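Uncharacterized protein (Desulfovibrio piger ATCC 29098, PDB 4Z48) is of unknown function but belongs to the LolA-like family, and so may bind lipid or lipoprotein in the cell envelope, as its relatives do. Local coordinates at residues Asp91-Leu96 against Phe239-Leu244; Val130-Tyr135 against Lys157-Gln162; Ser196-Glu199 against Ile204-Val207. One frame throughout, in Å; residues are numbered along the deposited sequence.

Contact 1 of 3, residues Asp91-Leu96 against Phe239-Leu244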
loop_
_atom_site.group_PDB
_atom_site.type_symbol
_atom_site.label_atom_id
_atom_site.label_comp_id
_atom_site.label_asym_id
_atom_site.label_seq_id
_atom_site.Cartn_x
_atom_site.Cartn_y
_atom_site.Cartn_z
ATOM N N ASP A 91 3.581 12.328 5.748
ATOM C CA ASP A 91 4.029 12.265 7.125
ATOM C C ASP A 91 3.784 10.867 7.700
ATOM O O ASP A 91 2.731 10.246 7.509
ATOM C CB ASP A 91 3.315 13.336 7.977
ATOM C CG ASP A 91 3.754 14.760 7.718
ATOM O OD1 ASP A 91 4.969 14.997 7.645
ATOM O OD2 ASP A 91 2.876 15.642 7.616
HETATM N N MSE A 92 4.752 10.379 8.418
HETATM C CA MSE A 92 4.634 9.069 9.023
HETATM C C MSE A 92 5.382 9.044 10.351
HETATM O O MSE A 92 6.489 9.602 10.480
HETATM C CB MSE A 92 5.173 7.991 8.079
HETATM C CG MSE A 92 5.085 6.584 8.630
HETATM SE SE MSE A 92 5.709 5.270 7.344
HETATM C CE MSE A 92 4.468 5.532 6.017
ATOM N N TRP A 93 4.755 8.405 11.319
ATOM C CA TRP A 93 5.317 8.200 12.647
ATOM C C TRP A 93 5.035 6.786 13.160
ATOM O O TRP A 93 4.020 6.171 12.823
ATOM C CB TRP A 93 4.734 9.196 13.642
ATOM C CG TRP A 93 4.953 10.643 13.317
ATOM C CD1 TRP A 93 5.953 11.443 13.781
ATOM C CD2 TRP A 93 4.059 11.493 12.593
ATOM N NE1 TRP A 93 5.754 12.741 13.366
ATOM C CE2 TRP A 93 4.591 12.804 12.649
ATOM C CE3 TRP A 93 2.848 11.277 11.908
ATOM C CZ2 TRP A 93 3.947 13.896 12.057
ATOM C CZ3 TRP A 93 2.211 12.357 11.329
ATOM C CH2 TRP A 93 2.765 13.647 11.390
ATOM N N VAL A 94 5.924 6.295 13.998
ATOM C CA VAL A 94 5.752 4.991 14.647
ATOM C C VAL A 94 5.907 5.174 16.151
ATOM O O VAL A 94 6.858 5.835 16.575
ATOM C CB VAL A 94 6.722 3.878 14.103
ATOM C CG1 VAL A 94 8.199 4.276 14.222
ATOM C CG2 VAL A 94 6.466 2.519 14.780
ATOM N N TYR A 95 4.956 4.618 16.944
ATOM C CA TYR A 95 5.065 4.483 18.398
ATOM C C TYR A 95 5.633 3.072 18.666
ATOM O O TYR A 95 5.037 2.081 18.232
ATOM C CB TYR A 95 3.725 4.714 19.113
ATOM C CG TYR A 95 3.802 4.372 20.581
ATOM C CD1 TYR A 95 4.275 5.297 21.509
ATOM C CD2 TYR A 95 3.471 3.096 21.039
ATOM C CE1 TYR A 95 4.425 4.962 22.854
ATOM C CE2 TYR A 95 3.602 2.756 22.384
ATOM C CZ TYR A 95 4.057 3.700 23.290
ATOM O OH TYR A 95 4.180 3.374 24.614
ATOM N N LEU A 96 6.794 2.997 19.326
ATOM C CA LEU A 96 7.492 1.746 19.664
ATOM C C LEU A 96 7.256 1.415 21.147
ATOM O O LEU A 96 7.705 2.179 22.001
ATOM C CB LEU A 96 8.995 1.859 19.357
ATOM C CG LEU A 96 9.346 2.115 17.873
ATOM C CD1 LEU A 96 10.786 2.639 17.740
ATOM C CD2 LEU A 96 9.157 0.871 17.032
ATOM N N PHE A 239 -6.675 9.665 14.193
ATOM C CA PHE A 239 -5.656 10.167 13.274
ATOM C C PHE A 239 -4.887 11.378 13.810
ATOM O O PHE A 239 -4.114 11.993 13.069
ATOM C CB PHE A 239 -6.309 10.465 11.896
ATOM C CG PHE A 239 -7.253 9.345 11.508
ATOM C CD1 PHE A 239 -6.760 8.126 11.041
ATOM C CD2 PHE A 239 -8.625 9.480 11.678
ATOM C CE1 PHE A 239 -7.625 7.079 10.718
ATOM C CE2 PHE A 239 -9.486 8.418 11.394
ATOM C CZ PHE A 239 -8.981 7.228 10.908
ATOM N N GLU A 240 -5.055 11.694 15.098
ATOM C CA GLU A 240 -4.314 12.791 15.718
ATOM C C GLU A 240 -3.010 12.250 16.262
ATOM O O GLU A 240 -2.955 11.090 16.708
ATOM C CB GLU A 240 -5.128 13.461 16.826
ATOM C CG GLU A 240 -6.157 14.447 16.303
ATOM C CD GLU A 240 -7.264 14.797 17.281
ATOM O OE1 GLU A 240 -7.022 14.757 18.511
ATOM O OE2 GLU A 240 -8.379 15.119 16.811
ATOM N N HIS A 241 -1.969 13.096 16.267
ATOM C CA HIS A 241 -0.642 12.722 16.766
ATOM C C HIS A 241 -0.723 12.156 18.193
ATOM O O HIS A 241 0.056 11.256 18.518
ATOM C CB HIS A 241 0.341 13.903 16.675
ATOM C CG HIS A 241 1.765 13.459 16.630
ATOM N ND1 HIS A 241 2.596 13.610 17.725
ATOM C CD2 HIS A 241 2.445 12.831 15.643
ATOM C CE1 HIS A 241 3.762 13.092 17.369
ATOM N NE2 HIS A 241 3.718 12.604 16.126
ATOM N N SER A 242 -1.755 12.587 18.978
ATOM C CA SER A 242 -2.092 12.142 20.344
ATOM C C SER A 242 -2.532 10.671 20.416
ATOM O O SER A 242 -2.383 10.064 21.472
ATOM C CB SER A 242 -3.192 13.016 20.942
ATOM O OG SER A 242 -4.418 12.927 20.232
ATOM N N ALA A 243 -3.071 10.094 19.321
ATOM C CA ALA A 243 -3.476 8.680 19.285
ATOM C C ALA A 243 -2.243 7.741 19.409
ATOM O O ALA A 243 -2.399 6.567 19.761
ATOM C CB ALA A 243 -4.239 8.379 18.004
ATOM N N LEU A 244 -1.020 8.276 19.155
ATOM C CA LEU A 244 0.223 7.512 19.235
ATOM C C LEU A 244 0.614 7.239 20.698
ATOM O O LEU A 244 0.429 6.108 21.129
ATOM C CB LEU A 244 1.364 8.179 18.444
ATOM C CG LEU A 244 1.197 8.118 16.920
ATOM C CD1 LEU A 244 2.177 9.037 16.232
ATOM C CD2 LEU A 244 1.374 6.711 16.396
#

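Contact 2 of 3, residues Val130-Tyr135 against Lys157-Gln162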
loop_
_atom_site.group_PDB
_atom_site.type_symbol
_atom_site.label_atom_id
_atom_site.label_comp_id
_atom_site.label_asym_id
_atom_site.label_seq_id
_atom_site.Cartn_x
_atom_site.Cartn_y
_atom_site.Cartn_z
ATOM N N VAL A 130 -2.008 9.172 -8.472
ATOM C CA VAL A 130 -1.956 9.264 -9.935
ATOM C C VAL A 130 -0.902 10.281 -10.451
ATOM O O VAL A 130 -0.148 9.955 -11.381
ATOM C CB VAL A 130 -3.358 9.541 -10.557
ATOM C CG1 VAL A 130 -3.271 9.886 -12.032
ATOM C CG2 VAL A 130 -4.286 8.340 -10.373
ATOM N N ASP A 131 -0.839 11.476 -9.851
ATOM C CA ASP A 131 0.055 12.519 -10.363
ATOM C C ASP A 131 1.506 12.416 -9.827
ATOM O O ASP A 131 2.324 13.303 -10.095
ATOM C CB ASP A 131 -0.549 13.911 -10.112
ATOM C CG ASP A 131 -1.822 14.177 -10.918
ATOM O OD1 ASP A 131 -1.816 13.941 -12.152
ATOM O OD2 ASP A 131 -2.812 14.647 -10.321
ATOM N N GLU A 132 1.862 11.313 -9.186
ATOM C CA GLU A 132 3.248 11.147 -8.767
ATOM C C GLU A 132 4.040 10.358 -9.831
ATOM O O GLU A 132 5.269 10.263 -9.732
ATOM C CB GLU A 132 3.351 10.488 -7.386
ATOM C CG GLU A 132 2.904 11.389 -6.247
ATOM C CD GLU A 132 3.383 10.988 -4.867
ATOM O OE1 GLU A 132 3.333 9.781 -4.539
ATOM O OE2 GLU A 132 3.757 11.898 -4.091
ATOM N N TYR A 133 3.348 9.892 -10.898
ATOM C CA TYR A 133 3.943 9.029 -11.924
ATOM C C TYR A 133 3.657 9.404 -13.371
ATOM O O TYR A 133 2.676 10.052 -13.677
ATOM C CB TYR A 133 3.399 7.579 -11.734
ATOM C CG TYR A 133 3.522 7.038 -10.329
ATOM C CD1 TYR A 133 2.509 7.235 -9.392
ATOM C CD2 TYR A 133 4.646 6.321 -9.934
ATOM C CE1 TYR A 133 2.620 6.741 -8.088
ATOM C CE2 TYR A 133 4.765 5.816 -8.640
ATOM C CZ TYR A 133 3.761 6.050 -7.712
ATOM O OH TYR A 133 3.876 5.566 -6.429
ATOM N N ASP A 134 4.495 8.891 -14.264
ATOM C CA ASP A 134 4.346 8.861 -15.717
ATOM C C ASP A 134 3.906 7.452 -16.072
ATOM O O ASP A 134 4.438 6.496 -15.516
ATOM C CB ASP A 134 5.671 9.214 -16.399
ATOM C CG ASP A 134 6.069 10.654 -16.178
ATOM O OD1 ASP A 134 5.237 11.544 -16.447
ATOM O OD2 ASP A 134 7.185 10.887 -15.689
ATOM N N TYR A 135 2.959 7.312 -16.978
ATOM C CA TYR A 135 2.416 6.002 -17.324
ATOM C C TYR A 135 2.727 5.564 -18.721
ATOM O O TYR A 135 2.967 6.382 -19.596
ATOM C CB TYR A 135 0.891 6.000 -17.116
ATOM C CG TYR A 135 0.515 6.335 -15.689
ATOM C CD1 TYR A 135 0.543 5.362 -14.700
ATOM C CD2 TYR A 135 0.237 7.646 -15.311
ATOM C CE1 TYR A 135 0.276 5.677 -13.370
ATOM C CE2 TYR A 135 -0.048 7.971 -13.990
ATOM C CZ TYR A 135 -0.029 6.980 -13.021
ATOM O OH TYR A 135 -0.271 7.269 -11.702
ATOM N N LYS A 157 10.355 12.660 -11.901
ATOM C CA LYS A 157 11.649 13.182 -11.467
ATOM C C LYS A 157 11.499 13.948 -10.120
ATOM O O LYS A 157 10.597 14.779 -9.959
ATOM C CB LYS A 157 12.272 14.081 -12.563
ATOM C CG LYS A 157 13.718 14.469 -12.254
ATOM C CD LYS A 157 14.383 15.138 -13.415
ATOM C CE LYS A 157 15.729 15.712 -13.048
ATOM N NZ LYS A 157 16.313 16.481 -14.178
ATOM N N GLY A 158 12.357 13.607 -9.171
ATOM C CA GLY A 158 12.372 14.231 -7.854
ATOM C C GLY A 158 11.600 13.510 -6.776
ATOM O O GLY A 158 11.706 13.887 -5.603
ATOM N N LYS A 159 10.805 12.472 -7.146
ATOM C CA LYS A 159 10.024 11.713 -6.177
ATOM C C LYS A 159 10.958 10.784 -5.370
ATOM O O LYS A 159 11.811 10.085 -5.930
ATOM C CB LYS A 159 8.874 10.939 -6.847
ATOM C CG LYS A 159 7.975 10.178 -5.880
ATOM C CD LYS A 159 7.011 9.282 -6.622
ATOM C CE LYS A 159 6.545 8.090 -5.812
ATOM N NZ LYS A 159 5.945 8.490 -4.509
ATOM N N GLU A 160 10.813 10.866 -4.043
ATOM C CA GLU A 160 11.541 10.112 -3.021
ATOM C C GLU A 160 10.974 8.695 -2.973
ATOM O O GLU A 160 9.911 8.454 -2.382
ATOM C CB GLU A 160 11.367 10.836 -1.670
ATOM C CG GLU A 160 12.294 10.403 -0.552
ATOM C CD GLU A 160 12.703 11.574 0.319
ATOM O OE1 GLU A 160 11.855 12.065 1.099
ATOM O OE2 GLU A 160 13.854 12.044 0.173
ATOM N N THR A 161 11.655 7.761 -3.647
ATOM C CA THR A 161 11.187 6.364 -3.716
ATOM C C THR A 161 12.367 5.453 -3.990
ATOM O O THR A 161 13.354 5.890 -4.573
ATOM C CB THR A 161 10.076 6.211 -4.821
ATOM O OG1 THR A 161 9.707 4.834 -4.962
ATOM C CG2 THR A 161 10.500 6.759 -6.181
ATOM N N GLN A 162 12.276 4.187 -3.589
ATOM C CA GLN A 162 13.378 3.273 -3.887
ATOM C C GLN A 162 13.197 2.673 -5.303
ATOM O O GLN A 162 14.099 2.011 -5.820
ATOM C CB GLN A 162 13.420 2.149 -2.829
ATOM C CG GLN A 162 12.334 1.129 -3.011
ATOM C CD GLN A 162 12.212 0.188 -1.852
ATOM O OE1 GLN A 162 11.419 0.418 -0.937
ATOM N NE2 GLN A 162 12.984 -0.898 -1.885
HETATM O O HOH W 1 9.446 13.143 -14.588
#

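Contact 3 of 3, residues Ser196-Glu199 against Ile204-Val207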
loop_
_atom_site.group_PDB
_atom_site.type_symbol
_atom_site.label_atom_id
_atom_site.label_comp_id
_atom_site.label_asym_id
_atom_site.label_seq_id
_atom_site.Cartn_x
_atom_site.Cartn_y
_atom_site.Cartn_z
ATOM N N SER A 196 -3.690 -11.758 -4.569
ATOM C CA SER A 196 -4.223 -13.110 -4.688
ATOM C C SER A 196 -5.715 -13.282 -4.344
ATOM O O SER A 196 -6.267 -14.380 -4.543
ATOM C CB SER A 196 -3.388 -14.077 -3.856
ATOM O OG SER A 196 -3.226 -13.633 -2.509
ATOM N N ARG A 197 -6.363 -12.238 -3.827
ATOM C CA ARG A 197 -7.787 -12.293 -3.496
ATOM C C ARG A 197 -8.416 -10.907 -3.545
ATOM O O ARG A 197 -7.882 -9.954 -2.986
ATOM C CB ARG A 197 -8.049 -12.946 -2.126
ATOM C CG ARG A 197 -9.558 -13.208 -1.872
ATOM C CD ARG A 197 -9.838 -13.897 -0.535
ATOM N NE ARG A 197 -9.260 -13.178 0.617
ATOM C CZ ARG A 197 -8.960 -13.747 1.783
ATOM N NH1 ARG A 197 -9.065 -15.059 1.932
ATOM N NH2 ARG A 197 -8.483 -13.012 2.788
ATOM N N GLN A 198 -9.572 -10.817 -4.225
ATOM C CA GLN A 198 -10.361 -9.615 -4.304
ATOM C C GLN A 198 -11.774 -9.949 -3.877
ATOM O O GLN A 198 -12.270 -11.052 -4.131
ATOM C CB GLN A 198 -10.296 -8.945 -5.717
ATOM C CG GLN A 198 -10.756 -9.836 -6.879
ATOM C CD GLN A 198 -11.230 -9.027 -8.074
ATOM O OE1 GLN A 198 -10.846 -7.857 -8.276
ATOM N NE2 GLN A 198 -12.005 -9.660 -8.939
ATOM N N GLU A 199 -12.424 -9.013 -3.198
ATOM C CA GLU A 199 -13.784 -9.214 -2.679
ATOM C C GLU A 199 -14.547 -7.926 -2.809
ATOM O O GLU A 199 -13.964 -6.864 -2.626
ATOM C CB GLU A 199 -13.752 -9.648 -1.197
ATOM C CG GLU A 199 -13.306 -11.076 -0.944
ATOM C CD GLU A 199 -13.235 -11.379 0.535
ATOM O OE1 GLU A 199 -14.291 -11.690 1.117
ATOM O OE2 GLU A 199 -12.146 -11.241 1.132
ATOM N N ILE A 204 -17.596 -2.125 -2.963
ATOM C CA ILE A 204 -16.268 -1.708 -3.427
ATOM C C ILE A 204 -15.336 -2.924 -3.551
ATOM O O ILE A 204 -14.965 -3.546 -2.539
ATOM C CB ILE A 204 -15.628 -0.641 -2.455
ATOM C CG1 ILE A 204 -16.561 0.593 -2.211
ATOM C CG2 ILE A 204 -14.214 -0.208 -2.943
ATOM C CD1 ILE A 204 -16.055 1.628 -1.091
ATOM N N TRP A 205 -14.893 -3.198 -4.780
ATOM C CA TRP A 205 -13.935 -4.265 -5.056
ATOM C C TRP A 205 -12.624 -3.910 -4.326
ATOM O O TRP A 205 -12.101 -2.806 -4.506
ATOM C CB TRP A 205 -13.750 -4.424 -6.573
ATOM C CG TRP A 205 -14.805 -5.298 -7.188
ATOM C CD1 TRP A 205 -15.830 -4.902 -7.993
ATOM C CD2 TRP A 205 -14.966 -6.712 -6.994
ATOM N NE1 TRP A 205 -16.621 -5.979 -8.313
ATOM C CE2 TRP A 205 -16.098 -7.108 -7.734
ATOM C CE3 TRP A 205 -14.232 -7.691 -6.300
ATOM C CZ2 TRP A 205 -16.519 -8.443 -7.804
ATOM C CZ3 TRP A 205 -14.665 -9.007 -6.339
ATOM C CH2 TRP A 205 -15.811 -9.371 -7.065
ATOM N N THR A 206 -12.211 -4.794 -3.380
ATOM C CA THR A 206 -11.070 -4.574 -2.489
ATOM C C THR A 206 -10.125 -5.770 -2.509
ATOM O O THR A 206 -10.587 -6.915 -2.490
ATOM C CB THR A 206 -11.622 -4.359 -1.049
ATOM O OG1 THR A 206 -12.638 -3.362 -1.060
ATOM C CG2 THR A 206 -10.524 -3.960 -0.021
ATOM N N VAL A 207 -8.810 -5.508 -2.492
ATOM C CA VAL A 207 -7.788 -6.565 -2.365
ATOM C C VAL A 207 -7.843 -6.989 -0.917
ATOM O O VAL A 207 -7.800 -6.116 -0.041
ATOM C CB VAL A 207 -6.359 -6.102 -2.813
ATOM C CG1 VAL A 207 -5.288 -7.091 -2.350
ATOM C CG2 VAL A 207 -6.290 -5.911 -4.347
#

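Contact 1 of 3, residues Asp91-Leu96 against Phe239-Leu244
Trp93, Tyr95, His241 and Leu244 form an aromatic and aliphatic contact between the strand 91-96, next to the outermost strand 101-104, and the C-terminal tail that follows strand 219-230. Trp93 and His241 make a T-shaped pair. The imidazole presents its NE2/CD2 edge to the indole face, centroids of the two five-membered rings 4.4 Å apart and planes at 73°. CD2 of His241 sits over the centre of the indole, and NE2 of His241 comes within 3.4 Å of Trp93 CD1. NE1 of Trp93 is equally near that nitrogen, but the angle is too poor for a hydrogen bond. His241 reaches the indole because its CG stands opposite the backbone N (chi1 -157°), which carries the ring out from the turn.

Leu244 spans two residues along one side of the strand: CD1 meets Trp93 CB at 3.6 Å, while CD2 lies 4.1 Å from Tyr95 CB. Its carbonyl O sits above one face of the Tyr95 ring, toward the rim, 3.8 Å from CG of Tyr95. The tail itself is a short turn, closed by Ala243 N to Glu240 O. Lys77 and Trp81 of the neighbouring strand bind the tail carbonyls of Ala243 and Phe239. With no hydrogen bond between 91-96 and 239-244, the contact is held by apolar packing and the T-shaped ring pair, to which electrostatics probably add a little.

Contact 2 of 3, residues Val130-Tyr135 against Lys157-Gln162
The backbones of 130-135 and 157-162 stay well apart, with Glu132 CA and Lys159 CA 7.3 Å from each other as the nearest pair, and most of the contact is made by side chains. Lys159 does the larger share. A chi1 of -177° sends its chain straight away from the backbone N, extended as far as CE, before the last torsion (chi4 55°) bends it to swing the ammonium group onto Glu132.

There NZ of Lys159 donates a hydrogen bond to OE1 of Glu132 at 2.9 Å, completing a salt bridge. The nitrogen comes down from above the carboxylate, 64° out of its plane, and the two side chains meet at about a right angle. Further back along the lysine, CD packs against CB of Glu132 at 3.9 Å. CE of Lys159 approaches the phenol end of Tyr133, 3.7 Å from its OH, and the same tyrosine ring has a cation-pi partner in Arg153. Both residues of the ion pair are partly exposed, so solvent probably screens the attraction.

A second, softer link passes through a water. It accepts a hydrogen bond from Lys157 N at 2.9 Å and gives a weak one to OD2 of Asp134. Within 130-135, Tyr135 OH donates to the carbonyl O of Val130 at 2.7 Å, on a lone pair in the carbonyl plane, tying the strand's start back to the 3-10 segment that precedes it.

Backbone bonding of Asp134 with Thr154 pairs the strands, and that of Glu132 with Lys156 extends it just beyond their ends. The arrangement is that of an antiparallel hairpin, strands 133-143 and 146-155, whose open end is spanned by a surface salt bridge to the loop leading into strand 163-171.

Contact 3 of 3, residues Ser196-Glu199 against Ile204-Val207
Glu199 and Thr206 face each other as a hydrogen-bonded antiparallel pair, and two bonds tie the backbones here. Glu199 N gives its hydrogen to Thr206 O at 2.9 Å, and Thr206 N returns one to Glu199 O at 2.8 Å, both fairly straight. Gln198 and Val207 form the next, non-hydrogen-bonded pair, their CA atoms only 4.4 Å apart. Weaker CA-H...O contacts fill in between: Gln198 CA lies 3.3 Å from Thr206 O, and Val207 CA is 3.4 Å from Arg197 O.

Both segments belong to one beta hairpin, strands 189-201 and 204-214, and the contact sits near its turn. Their short axes run antiparallel at 158°.

The CE3-CZ3 rim of the Trp205 indole abuts the backbone of Gln198 and Glu199, CE3 coming within 3.5 Å of the carbonyl C of Glu199. The amide of Gln198 overhangs that rim, CD to Trp205 CE3 3.7 Å, with NE2 above one face and the two planes 23° apart. Gln198 CG falls between the backbone N and carbonyl carbon (chi1 58°), which brings the chain to the indole rim, while Thr174 hydrogen-bonds its OE1.

Against this close packing, the partly exposed polar face of Arg197, Glu199 and Thr206 brings few side chains together across the strands. Arg197 and Glu199 attract each other there by charge alone, the carboxylate oxygen lying well out of the guanidinium plane, and both reach Thr208 OG1 by hydrogen bonds. Thr206 OG1 donates back to Ile204 O, from above that carbonyl's plane, and also bonds Tyr230 OH of the adjoining strand 219-230.

In the fold
The three contacts are spread widely over a single antiparallel beta architecture, their centres 25 to 28 Å apart, and none touches another. Contact 1 joins segments 143 residues apart, bringing the tail after strand 219-230 to strand 91-96; contacts 2 and 3 both fall between its two segments in sequence, contact 2 first. Contact 2 lies by the outermost strand 133-143, and contact 1 by strand 91-96, next to the other outermost strand, 101-104. Contact 3 lies between them in strand order, on the hairpin 189-201 and 204-214. Contacts 1 and 2 thus bring tail and loop against the two margins; contact 3 pairs the hairpin itself, an order consistent with the unclosed beta-barrel of LolA-like proteins.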